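Local coordinates for cyclic GMP-AMP synthase-like receptor (Tribolium castaneum, PDB 7LT2), which senses double-stranded RNA in the cytoplasm and, as a nucleotidyltransferase, makes cyclic GMP-AMP from ATP and GTP to trigger innate immunity, at residues 360-365 with 369-374. Residues are numbered along the deposited sequence; the frame is centred on the assembly and turned at random.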
loop_
_atom_site.group_PDB
_atom_site.type_symbol
_atom_site.label_atom_id
_atom_site.label_comp_id
_atom_site.label_asym_id
_atom_site.label_seq_id
_atom_site.Cartn_x
_atom_site.Cartn_y
_atom_site.Cartn_z
ATOM N N ASN A 360 -5.078 9.076 -30.583
ATOM C CA ASN A 360 -3.686 8.700 -30.377
ATOM C C ASN A 360 -3.387 8.262 -28.949
ATOM O O ASN A 360 -2.291 7.747 -28.699
ATOM C CB ASN A 360 -2.757 9.864 -30.745
ATOM C CG ASN A 360 -2.747 10.154 -32.232
ATOM O OD1 ASN A 360 -3.205 9.344 -33.036
ATOM N ND2 ASN A 360 -2.211 11.311 -32.606
ATOM N N ILE A 361 -4.317 8.455 -28.009
ATOM C CA ILE A 361 -4.034 8.122 -26.614
ATOM C C ILE A 361 -3.730 6.638 -26.468
ATOM O O ILE A 361 -2.747 6.248 -25.826
ATOM C CB ILE A 361 -5.204 8.543 -25.708
ATOM C CG1 ILE A 361 -5.370 10.062 -25.710
ATOM C CG2 ILE A 361 -4.985 8.028 -24.292
ATOM C CD1 ILE A 361 -6.617 10.535 -24.962
ATOM N N ALA A 362 -4.578 5.786 -27.055
ATOM C CA ALA A 362 -4.382 4.344 -26.950
ATOM C C ALA A 362 -3.054 3.911 -27.553
ATOM O O ALA A 362 -2.462 2.922 -27.103
ATOM C CB ALA A 362 -5.531 3.601 -27.630
ATOM N N LYS A 363 -2.573 4.631 -28.568
ATOM C CA LYS A 363 -1.295 4.284 -29.174
ATOM C C LYS A 363 -0.139 4.485 -28.202
ATOM O O LYS A 363 0.868 3.772 -28.282
ATOM C CB LYS A 363 -1.077 5.114 -30.439
ATOM C CG LYS A 363 -2.183 4.966 -31.472
ATOM C CD LYS A 363 -1.990 5.950 -32.616
ATOM C CE LYS A 363 -3.135 5.876 -33.606
ATOM N NZ LYS A 363 -2.973 6.859 -34.719
ATOM N N HIS A 364 -0.260 5.442 -27.281
ATOM C CA HIS A 364 0.781 5.678 -26.289
ATOM C C HIS A 364 0.597 4.844 -25.032
ATOM O O HIS A 364 1.587 4.494 -24.381
ATOM C CB HIS A 364 0.826 7.157 -25.895
ATOM C CG HIS A 364 1.243 8.068 -27.005
ATOM N ND1 HIS A 364 2.565 8.291 -27.327
ATOM C CD2 HIS A 364 0.514 8.822 -27.861
ATOM C CE1 HIS A 364 2.631 9.134 -28.342
ATOM N NE2 HIS A 364 1.402 9.473 -28.684
ATOM N N LEU A 365 -0.646 4.530 -24.669
ATOM C CA LEU A 365 -0.894 3.806 -23.428
ATOM C C LEU A 365 -0.638 2.311 -23.570
ATOM O O LEU A 365 -0.172 1.676 -22.618
ATOM C CB LEU A 365 -2.332 4.045 -22.960
ATOM C CG LEU A 365 -2.592 5.243 -22.041
ATOM C CD1 LEU A 365 -1.978 6.523 -22.589
ATOM C CD2 LEU A 365 -4.086 5.415 -21.841
ATOM N N GLU A 369 1.293 -5.051 -28.833
ATOM C CA GLU A 369 0.515 -6.279 -28.712
ATOM C C GLU A 369 -0.855 -6.009 -28.101
ATOM O O GLU A 369 -1.860 -6.573 -28.549
ATOM C CB GLU A 369 1.287 -7.306 -27.883
ATOM C CG GLU A 369 2.548 -7.836 -28.568
ATOM C CD GLU A 369 3.685 -6.822 -28.606
ATOM O OE1 GLU A 369 3.720 -5.926 -27.733
ATOM O OE2 GLU A 369 4.542 -6.923 -29.513
ATOM N N GLU A 370 -0.916 -5.152 -27.075
ATOM C CA GLU A 370 -2.208 -4.750 -26.526
ATOM C C GLU A 370 -3.023 -3.971 -27.549
ATOM O O GLU A 370 -4.247 -4.129 -27.632
ATOM C CB GLU A 370 -2.013 -3.909 -25.263
ATOM C CG GLU A 370 -1.640 -4.686 -24.011
ATOM C CD GLU A 370 -1.188 -3.769 -22.894
ATOM O OE1 GLU A 370 -0.725 -2.652 -23.207
ATOM O OE2 GLU A 370 -1.302 -4.155 -21.709
ATOM N N TYR A 371 -2.364 -3.115 -28.334
ATOM C CA TYR A 371 -3.089 -2.288 -29.290
ATOM C C TYR A 371 -3.767 -3.131 -30.361
ATOM O O TYR A 371 -4.857 -2.780 -30.830
ATOM C CB TYR A 371 -2.143 -1.273 -29.933
ATOM C CG TYR A 371 -2.858 -0.216 -30.739
ATOM C CD1 TYR A 371 -3.336 0.937 -30.135
ATOM C CD2 TYR A 371 -3.055 -0.371 -32.106
ATOM C CE1 TYR A 371 -3.993 1.905 -30.869
ATOM C CE2 TYR A 371 -3.707 0.594 -32.846
ATOM C CZ TYR A 371 -4.173 1.730 -32.222
ATOM O OH TYR A 371 -4.826 2.695 -32.956
ATOM N N THR A 372 -3.144 -4.240 -30.762
ATOM C CA THR A 372 -3.769 -5.130 -31.732
ATOM C C THR A 372 -5.046 -5.740 -31.164
ATOM O O THR A 372 -6.085 -5.767 -31.832
ATOM C CB THR A 372 -2.782 -6.218 -32.154
ATOM O OG1 THR A 372 -1.684 -5.622 -32.858
ATOM C CG2 THR A 372 -3.466 -7.239 -33.052
ATOM N N LYS A 373 -4.990 -6.226 -29.921
ATOM C CA LYS A 373 -6.192 -6.764 -29.290
ATOM C C LYS A 373 -7.240 -5.679 -29.082
ATOM O O LYS A 373 -8.443 -5.943 -29.186
ATOM C CB LYS A 373 -5.836 -7.417 -27.954
ATOM C CG LYS A 373 -4.760 -8.484 -28.059
ATOM C CD LYS A 373 -4.572 -9.229 -26.748
ATOM C CE LYS A 373 -3.507 -10.302 -26.889
ATOM N NZ LYS A 373 -3.402 -11.136 -25.664
ATOM N N TYR A 374 -6.797 -4.459 -28.781
ATOM C CA TYR A 374 -7.706 -3.325 -28.640
ATOM C C TYR A 374 -8.510 -3.099 -29.915
ATOM O O TYR A 374 -9.743 -3.003 -29.879
ATOM C CB TYR A 374 -6.886 -2.089 -28.263
ATOM C CG TYR A 374 -7.609 -0.764 -28.249
ATOM C CD1 TYR A 374 -8.551 -0.466 -27.269
ATOM C CD2 TYR A 374 -7.305 0.215 -29.188
ATOM C CE1 TYR A 374 -9.197 0.762 -27.251
ATOM C CE2 TYR A 374 -7.940 1.441 -29.176
ATOM C CZ TYR A 374 -8.883 1.710 -28.207
ATOM O OH TYR A 374 -9.511 2.933 -28.203
#
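A helical hairpin near the C-terminal end of this Mab-21 family nucleotidyltransferase brings Ala362 and Lys363 against two tyrosines, Tyr371 and Tyr374, of the next helix. The axes of 361-365 and 369-374 run 141° apart and approach to 9.4 Å, a splayed antiparallel pair whose space is bridged mainly by the phenol rings. Both tyrosines hold CG anti to the backbone N (chi1 -169° for Tyr371), which sends the rings across to the shorter helix one turn apart. Ala362 CB touches both rings, 3.6 Å from Tyr374 CE2 and 4.0 Å from Tyr371 CE1. The edge of the Tyr371 ring also meets a backbone carbonyl, with CD1 3.7 Å from Ala362 O. Helix 5-13 adds Ile9 against Ala362 and Phe13 against Tyr374, which ties the hairpin to the N-terminal helix. Toward the turn, Glu370 OE1 accepts from Thr367 N and forms a salt bridge with Lys267, whose NZ also bonds to Leu365 O. On the exposed side, the extended Lys363 chain crosses the phenol end of Tyr371, with CE 3.7 Å from Tyr371 OH, before Lys363 NZ donates to Asn360 OD1 at 3.0 Å, with the nitrogen 28° out of the carbonyl plane.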